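Local atomic coordinates of thermosome subunit (Methanococcoides burtonii, PDB entry 3AQ1), a protein that probably acts as a group II chaperonin, binding and hydrolysing ATP to assist the folding of other proteins. Residues N187-F199 against L275-L287. Sequence-based numbering, arbitrary orientation.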
ATOM      1  N   ASN A 187      17.864 -15.055 -22.866  1.00 48.11           N
ATOM      2  CA  ASN A 187      18.462 -13.742 -23.036  1.00 46.14           C
ATOM      3  C   ASN A 187      17.615 -12.933 -23.974  1.00 45.87           C
ATOM      4  O   ASN A 187      18.027 -12.612 -25.079  1.00 53.57           O
ATOM      5  CB  ASN A 187      19.869 -13.859 -23.599  1.00 48.26           C
ATOM      6  CG  ASN A 187      20.717 -14.768 -22.790  1.00 54.76           C
ATOM      7  OD1 ASN A 187      20.803 -14.618 -21.568  1.00 55.85           O
ATOM      8  ND2 ASN A 187      21.344 -15.739 -23.452  1.00 52.50           N
ATOM      9  N   ALA A 188      16.414 -12.618 -23.531  1.00 55.21           N
ATOM     10  CA  ALA A 188      15.498 -11.844 -24.338  1.00 54.34           C
ATOM     11  C   ALA A 188      15.994 -10.412 -24.426  1.00 50.90           C
ATOM     12  O   ALA A 188      16.546  -9.871 -23.467  1.00 52.29           O
ATOM     13  CB  ALA A 188      14.104 -11.899 -23.737  1.00 48.94           C
ATOM     14  N   LYS A 189      15.812  -9.812 -25.593  1.00 44.98           N
ATOM     15  CA  LYS A 189      16.071  -8.394 -25.759  1.00 47.21           C
ATOM     16  C   LYS A 189      14.744  -7.802 -26.163  1.00 48.13           C
ATOM     17  O   LYS A 189      14.210  -8.123 -27.218  1.00 50.60           O
ATOM     18  CB  LYS A 189      17.126  -8.165 -26.837  1.00 45.22           C
ATOM     19  CG  LYS A 189      18.405  -8.879 -26.543  1.00 41.42           C
ATOM     20  CD  LYS A 189      19.043  -8.345 -25.276  1.00 43.50           C
ATOM     21  CE  LYS A 189      20.159  -9.255 -24.791  1.00 43.80           C
ATOM     22  NZ  LYS A 189      20.978  -8.555 -23.780  1.00 50.59           N
ATOM     23  N   ILE A 190      14.203  -6.950 -25.307  1.00 46.05           N
ATOM     24  CA  ILE A 190      12.789  -6.614 -25.379  1.00 39.08           C
ATOM     25  C   ILE A 190      12.537  -5.213 -25.897  1.00 41.57           C
ATOM     26  O   ILE A 190      13.133  -4.239 -25.422  1.00 40.44           O
ATOM     27  CB  ILE A 190      12.156  -6.753 -24.003  1.00 35.26           C
ATOM     28  CG1 ILE A 190      12.242  -8.210 -23.557  1.00 36.76           C
ATOM     29  CG2 ILE A 190      10.723  -6.235 -24.023  1.00 37.58           C
ATOM     30  CD1 ILE A 190      12.183  -8.386 -22.085  1.00 47.25           C
ATOM     31  N   LEU A 191      11.642  -5.131 -26.874  1.00 35.74           N
ATOM     32  CA  LEU A 191      11.226  -3.858 -27.450  1.00 43.22           C
ATOM     33  C   LEU A 191       9.764  -3.588 -27.072  1.00 46.91           C
ATOM     34  O   LEU A 191       8.910  -4.446 -27.266  1.00 48.23           O
ATOM     35  CB  LEU A 191      11.399  -3.900 -28.978  1.00 37.89           C
ATOM     36  CG  LEU A 191      11.022  -2.679 -29.818  1.00 41.43           C
ATOM     37  CD1 LEU A 191      12.027  -1.561 -29.627  1.00 38.90           C
ATOM     38  CD2 LEU A 191      10.908  -3.039 -31.292  1.00 37.56           C
ATOM     39  N   LEU A 192       9.478  -2.416 -26.514  1.00 43.35           N
ATOM     40  CA  LEU A 192       8.093  -2.050 -26.187  1.00 41.26           C
ATOM     41  C   LEU A 192       7.563  -1.008 -27.168  1.00 42.99           C
ATOM     42  O   LEU A 192       8.180   0.037 -27.348  1.00 52.63           O
ATOM     43  CB  LEU A 192       7.977  -1.547 -24.740  1.00 33.58           C
ATOM     44  CG  LEU A 192       8.628  -2.508 -23.738  1.00 37.89           C
ATOM     45  CD1 LEU A 192       8.656  -1.950 -22.331  1.00 46.90           C
ATOM     46  CD2 LEU A 192       7.923  -3.826 -23.767  1.00 35.34           C
ATOM     47  N   LEU A 193       6.438  -1.307 -27.818  1.00 38.66           N
ATOM     48  CA  LEU A 193       5.809  -0.367 -28.749  1.00 45.61           C
ATOM     49  C   LEU A 193       4.443   0.056 -28.252  1.00 50.99           C
ATOM     50  O   LEU A 193       3.599  -0.782 -27.965  1.00 54.13           O
ATOM     51  CB  LEU A 193       5.641  -0.992 -30.139  1.00 48.15           C
ATOM     52  CG  LEU A 193       6.875  -1.583 -30.841  1.00 45.17           C
ATOM     53  CD1 LEU A 193       6.549  -2.059 -32.253  1.00 42.38           C
ATOM     54  CD2 LEU A 193       7.999  -0.584 -30.877  1.00 39.12           C
ATOM     55  N   SER A 194       4.215   1.357 -28.157  1.00 61.42           N
ATOM     56  CA  SER A 194       2.873   1.869 -27.885  1.00 57.61           C
ATOM     57  C   SER A 194       2.213   2.208 -29.220  1.00 58.57           C
ATOM     58  O   SER A 194       1.005   2.389 -29.303  1.00 68.28           O
ATOM     59  CB  SER A 194       2.927   3.105 -26.993  1.00 51.55           C
ATOM     60  OG  SER A 194       3.575   4.176 -27.667  1.00 58.77           O
ATOM     61  N   CYS A 195       3.017   2.284 -30.271  1.00 52.91           N
ATOM     62  CA  CYS A 195       2.480   2.507 -31.599  1.00 53.14           C
ATOM     63  C   CYS A 195       2.135   1.192 -32.279  1.00 55.90           C
ATOM     64  O   CYS A 195       2.719   0.155 -31.968  1.00 50.46           O
ATOM     65  CB  CYS A 195       3.469   3.302 -32.457  1.00 42.50           C
ATOM     66  SG  CYS A 195       5.017   2.495 -32.791  1.00 60.00           S
ATOM     67  N   PRO A 196       1.185   1.236 -33.221  1.00 62.87           N
ATOM     68  CA  PRO A 196       0.812   0.051 -33.992  1.00 62.18           C
ATOM     69  C   PRO A 196       1.896  -0.267 -35.001  1.00 56.93           C
ATOM     70  O   PRO A 196       2.602   0.641 -35.439  1.00 61.10           O
ATOM     71  CB  PRO A 196      -0.445   0.506 -34.759  1.00 67.89           C
ATOM     72  CG  PRO A 196      -0.794   1.866 -34.229  1.00 63.42           C
ATOM     73  CD  PRO A 196       0.473   2.435 -33.687  1.00 65.36           C
ATOM     74  N   VAL A 197       2.020  -1.536 -35.367  1.00 48.20           N
ATOM     75  CA  VAL A 197       2.840  -1.921 -36.504  1.00 42.85           C
ATOM     76  C   VAL A 197       1.927  -2.335 -37.646  1.00 52.54           C
ATOM     77  O   VAL A 197       1.899  -3.496 -38.043  1.00 61.09           O
ATOM     78  CB  VAL A 197       3.784  -3.080 -36.165  1.00 44.41           C
ATOM     79  CG1 VAL A 197       4.742  -3.346 -37.329  1.00 49.04           C
ATOM     80  CG2 VAL A 197       4.557  -2.782 -34.882  1.00 39.27           C
ATOM     81  N   GLU A 198       1.166  -1.381 -38.165  1.00 60.53           N
ATOM     82  CA  GLU A 198       0.268  -1.659 -39.276  1.00 79.10           C
ATOM     83  C   GLU A 198      -0.049  -0.376 -40.017  1.00 86.44           C
ATOM     84  O   GLU A 198       0.306   0.714 -39.567  1.00 84.86           O
ATOM     85  CB  GLU A 198      -1.029  -2.319 -38.785  1.00 85.79           C
ATOM     86  CG  GLU A 198      -1.928  -1.405 -37.946  1.00 87.94           C
ATOM     87  CD  GLU A 198      -2.963  -2.165 -37.112  1.00 82.22           C
ATOM     88  OE1 GLU A 198      -3.623  -1.508 -36.277  1.00 80.42           O
ATOM     89  OE2 GLU A 198      -3.111  -3.404 -37.275  1.00 71.64           O
ATOM     90  N   PHE A 199      -0.712  -0.515 -41.158  1.00 94.24           N
ATOM     91  CA  PHE A 199      -1.168   0.634 -41.916  1.00101.15           C
ATOM     92  C   PHE A 199      -1.915   1.593 -40.990  1.00 96.04           C
ATOM     93  O   PHE A 199      -2.286   2.699 -41.382  1.00 95.99           O
ATOM     94  CB  PHE A 199      -2.097   0.184 -43.041  1.00109.26           C
ATOM     95  CG  PHE A 199      -1.535  -0.920 -43.907  1.00113.60           C
ATOM     96  CD1 PHE A 199      -1.814  -2.251 -43.627  1.00117.71           C
ATOM     97  CD2 PHE A 199      -0.758  -0.625 -45.022  1.00111.98           C
ATOM     98  CE1 PHE A 199      -1.314  -3.271 -44.437  1.00119.69           C
ATOM     99  CE2 PHE A 199      -0.256  -1.638 -45.838  1.00110.95           C
ATOM    100  CZ  PHE A 199      -0.535  -2.963 -45.545  1.00114.28           C
ATOM    101  N   LEU A 275       6.262  -3.837 -17.982  1.00 46.52           N
ATOM    102  CA  LEU A 275       7.387  -4.331 -18.780  1.00 49.89           C
ATOM    103  C   LEU A 275       8.528  -3.318 -18.781  1.00 50.57           C
ATOM    104  O   LEU A 275       9.696  -3.682 -18.617  1.00 48.94           O
ATOM    105  CB  LEU A 275       6.964  -4.672 -20.213  1.00 33.91           C
ATOM    106  CG  LEU A 275       6.154  -5.957 -20.331  1.00 38.72           C
ATOM    107  CD1 LEU A 275       5.285  -5.939 -21.575  1.00 36.37           C
ATOM    108  CD2 LEU A 275       7.049  -7.181 -20.265  1.00 26.32           C
ATOM    109  N   SER A 276       8.179  -2.047 -18.942  1.00 40.92           N
ATOM    110  CA  SER A 276       9.176  -0.996 -18.961  1.00 46.25           C
ATOM    111  C   SER A 276      10.003  -0.975 -17.674  1.00 54.06           C
ATOM    112  O   SER A 276      11.226  -0.895 -17.722  1.00 60.95           O
ATOM    113  CB  SER A 276       8.517   0.358 -19.205  1.00 51.35           C
ATOM    114  OG  SER A 276       9.495   1.341 -19.492  1.00 54.71           O
ATOM    115  N   LYS A 277       9.342  -1.066 -16.526  1.00 52.83           N
ATOM    116  CA  LYS A 277      10.052  -0.971 -15.252  1.00 60.56           C
ATOM    117  C   LYS A 277      10.906  -2.195 -14.939  1.00 59.54           C
ATOM    118  O   LYS A 277      12.072  -2.045 -14.554  1.00 63.95           O
ATOM    119  CB  LYS A 277       9.103  -0.663 -14.084  1.00 72.64           C
ATOM    120  CG  LYS A 277       8.471   0.724 -14.130  1.00 92.42           C
ATOM    121  CD  LYS A 277       7.184   0.762 -13.297  1.00106.99           C
ATOM    122  CE  LYS A 277       6.359   2.022 -13.566  1.00108.08           C
ATOM    123  NZ  LYS A 277       4.943   1.862 -13.116  1.00103.42           N
ATOM    124  N   VAL A 278      10.347  -3.397 -15.093  1.00 54.90           N
ATOM    125  CA  VAL A 278      11.129  -4.607 -14.807  1.00 62.93           C
ATOM    126  C   VAL A 278      12.216  -4.941 -15.836  1.00 58.40           C
ATOM    127  O   VAL A 278      13.219  -5.524 -15.458  1.00 58.41           O
ATOM    128  CB  VAL A 278      10.276  -5.886 -14.526  1.00 47.58           C
ATOM    129  CG1 VAL A 278       9.365  -5.675 -13.358  1.00 53.78           C
ATOM    130  CG2 VAL A 278       9.502  -6.317 -15.749  1.00 46.74           C
ATOM    131  N   THR A 279      12.033  -4.571 -17.108  1.00 53.19           N
ATOM    132  CA  THR A 279      13.013  -4.926 -18.141  1.00 46.23           C
ATOM    133  C   THR A 279      13.968  -3.826 -18.536  1.00 53.34           C
ATOM    134  O   THR A 279      15.002  -4.110 -19.126  1.00 68.80           O
ATOM    135  CB  THR A 279      12.374  -5.385 -19.461  1.00 37.64           C
ATOM    136  OG1 THR A 279      11.806  -4.257 -20.130  1.00 40.45           O
ATOM    137  CG2 THR A 279      11.334  -6.453 -19.238  1.00 31.15           C
ATOM    138  N   GLY A 280      13.612  -2.575 -18.265  1.00 53.64           N
ATOM    139  CA  GLY A 280      14.466  -1.451 -18.629  1.00 49.58           C
ATOM    140  C   GLY A 280      14.182  -0.920 -20.025  1.00 47.97           C
ATOM    141  O   GLY A 280      14.829   0.020 -20.501  1.00 50.13           O
ATOM    142  N   ALA A 281      13.210  -1.532 -20.690  1.00 38.18           N
ATOM    143  CA  ALA A 281      12.842  -1.101 -22.024  1.00 39.94           C
ATOM    144  C   ALA A 281      12.244   0.287 -21.994  1.00 44.58           C
ATOM    145  O   ALA A 281      11.625   0.683 -21.017  1.00 51.60           O
ATOM    146  CB  ALA A 281      11.870  -2.069 -22.648  1.00 32.83           C
ATOM    147  N   THR A 282      12.435   1.025 -23.077  1.00 46.07           N
ATOM    148  CA  THR A 282      11.824   2.329 -23.223  1.00 43.59           C
ATOM    149  C   THR A 282      10.699   2.241 -24.237  1.00 51.04           C
ATOM    150  O   THR A 282      10.914   1.897 -25.393  1.00 61.68           O
ATOM    151  CB  THR A 282      12.853   3.383 -23.649  1.00 48.77           C
ATOM    152  OG1 THR A 282      13.970   3.340 -22.751  1.00 54.43           O
ATOM    153  CG2 THR A 282      12.228   4.771 -23.618  1.00 38.87           C
ATOM    154  N   ILE A 283       9.489   2.531 -23.780  1.00 59.63           N
ATOM    155  CA  ILE A 283       8.307   2.476 -24.621  1.00 54.15           C
ATOM    156  C   ILE A 283       8.465   3.434 -25.786  1.00 58.85           C
ATOM    157  O   ILE A 283       8.767   4.604 -25.597  1.00 69.65           O
ATOM    158  CB  ILE A 283       7.046   2.864 -23.830  1.00 46.70           C
ATOM    159  CG1 ILE A 283       7.001   2.103 -22.500  1.00 52.39           C
ATOM    160  CG2 ILE A 283       5.823   2.628 -24.676  1.00 40.00           C
ATOM    161  CD1 ILE A 283       5.622   1.948 -21.907  1.00 49.62           C
ATOM    162  N   ILE A 284       8.243   2.930 -26.991  1.00 53.04           N
ATOM    163  CA  ILE A 284       8.529   3.666 -28.210  1.00 51.06           C
ATOM    164  C   ILE A 284       7.254   4.069 -28.915  1.00 69.22           C
ATOM    165  O   ILE A 284       6.338   3.250 -29.061  1.00 72.12           O
ATOM    166  CB  ILE A 284       9.329   2.787 -29.152  1.00 44.19           C
ATOM    167  CG1 ILE A 284      10.803   2.857 -28.798  1.00 43.34           C
ATOM    168  CG2 ILE A 284       9.093   3.181 -30.581  1.00 43.83           C
ATOM    169  CD1 ILE A 284      11.591   1.892 -29.602  1.00 56.22           C
ATOM    170  N   GLN A 285       7.191   5.325 -29.359  1.00 76.92           N
ATOM    171  CA  GLN A 285       5.996   5.833 -30.034  1.00 73.29           C
ATOM    172  C   GLN A 285       6.209   6.008 -31.524  1.00 64.31           C
ATOM    173  O   GLN A 285       5.261   5.975 -32.297  1.00 62.74           O
ATOM    174  CB  GLN A 285       5.523   7.148 -29.419  1.00 76.69           C
ATOM    175  CG  GLN A 285       4.323   7.001 -28.508  1.00 86.74           C
ATOM    176  CD  GLN A 285       4.690   7.149 -27.045  1.00 92.99           C
ATOM    177  OE1 GLN A 285       5.691   7.784 -26.716  1.00 82.39           O
ATOM    178  NE2 GLN A 285       3.873   6.571 -26.155  1.00 95.77           N
ATOM    179  N   ASP A 286       7.461   6.192 -31.921  1.00 64.71           N
ATOM    180  CA  ASP A 286       7.797   6.387 -33.322  1.00 62.85           C
ATOM    181  C   ASP A 286       8.713   5.245 -33.724  1.00 66.82           C
ATOM    182  O   ASP A 286       9.783   5.079 -33.148  1.00 68.88           O
ATOM    183  CB  ASP A 286       8.499   7.743 -33.504  1.00 63.64           C
ATOM    184  CG  ASP A 286       8.741   8.115 -34.977  1.00 78.85           C
ATOM    185  OD1 ASP A 286       8.669   7.237 -35.867  1.00 72.20           O
ATOM    186  OD2 ASP A 286       9.021   9.307 -35.244  1.00 90.54           O
ATOM    187  N   LEU A 287       8.288   4.446 -34.698  1.00 70.75           N
ATOM    188  CA  LEU A 287       9.120   3.347 -35.198  1.00 69.69           C
ATOM    189  C   LEU A 287      10.421   3.845 -35.830  1.00 72.42           C
ATOM    190  O   LEU A 287      11.368   3.075 -36.022  1.00 71.36           O
ATOM    191  CB  LEU A 287       8.351   2.497 -36.218  1.00 66.02           C
ATOM    192  CG  LEU A 287       7.109   1.721 -35.782  1.00 64.60           C
ATOM    193  CD1 LEU A 287       6.362   1.224 -37.001  1.00 67.71           C
ATOM    194  CD2 LEU A 287       7.464   0.562 -34.856  1.00 57.30           C
TER
HETATM  195  O   HOH W   1      11.560  -0.723 -26.014  1.00 47.84           O
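Leu-192, on strand 184-193, points into the end of helix 269-279 and the chain that leaves it, and each of its side-chain atoms has a partner there. CB lies 4.0 Å from CA of Ile-283; CG rests against the methyl of Ala-281. CD1 touches that same methyl and also reaches the helix backbone at N of Ser-276, while CD2 meets CB of Leu-275 at 3.8 Å. With CG beside the backbone N (chi1 -51°), the fork is directed at the helix, and Phe-243 of the adjoining strand touches both Leu-192 and Leu-275.

Farther back, CD1 of Ile-190 abuts CG2 of Thr-279 at 3.5 Å, the two side chains crossing at about a right angle. OG1 of Thr-279 donates to O of Leu-275 from above the carbonyl plane, and its acceptance from N of Ala-281, two residues on (3.1 Å), makes an ST turn; a valine here would probably leave the Ala-281 N-H without its acceptor and take one of the two donors from O of Leu-275, undoing the turn.

Backbone pairing follows. N of Ile-284 donates to O of Leu-192 (2.9 Å), and O of Ile-284 accepts from N of Ser-194 at 3.0 Å and from its OG, both on one face of the carbonyl; the backbone pair makes a single Leu-193/Ile-284 bridge. A water accepts from N of Leu-192 and donates to O of Thr-282, spanning the backbones before the bridge. Beyond it, Leu-287 sets CG 3.7 Å from SG of Cys-195 and CD2 against CD1 of Leu-193.

The axes of strand segment 188-193 and helix segment 275-279 approach to 9.8 Å at 155°, close to antiparallel: a helix packed on a sheet where strand 184-193 runs parallel to 241-244, in the alpha/beta core of the chaperonin apical domain.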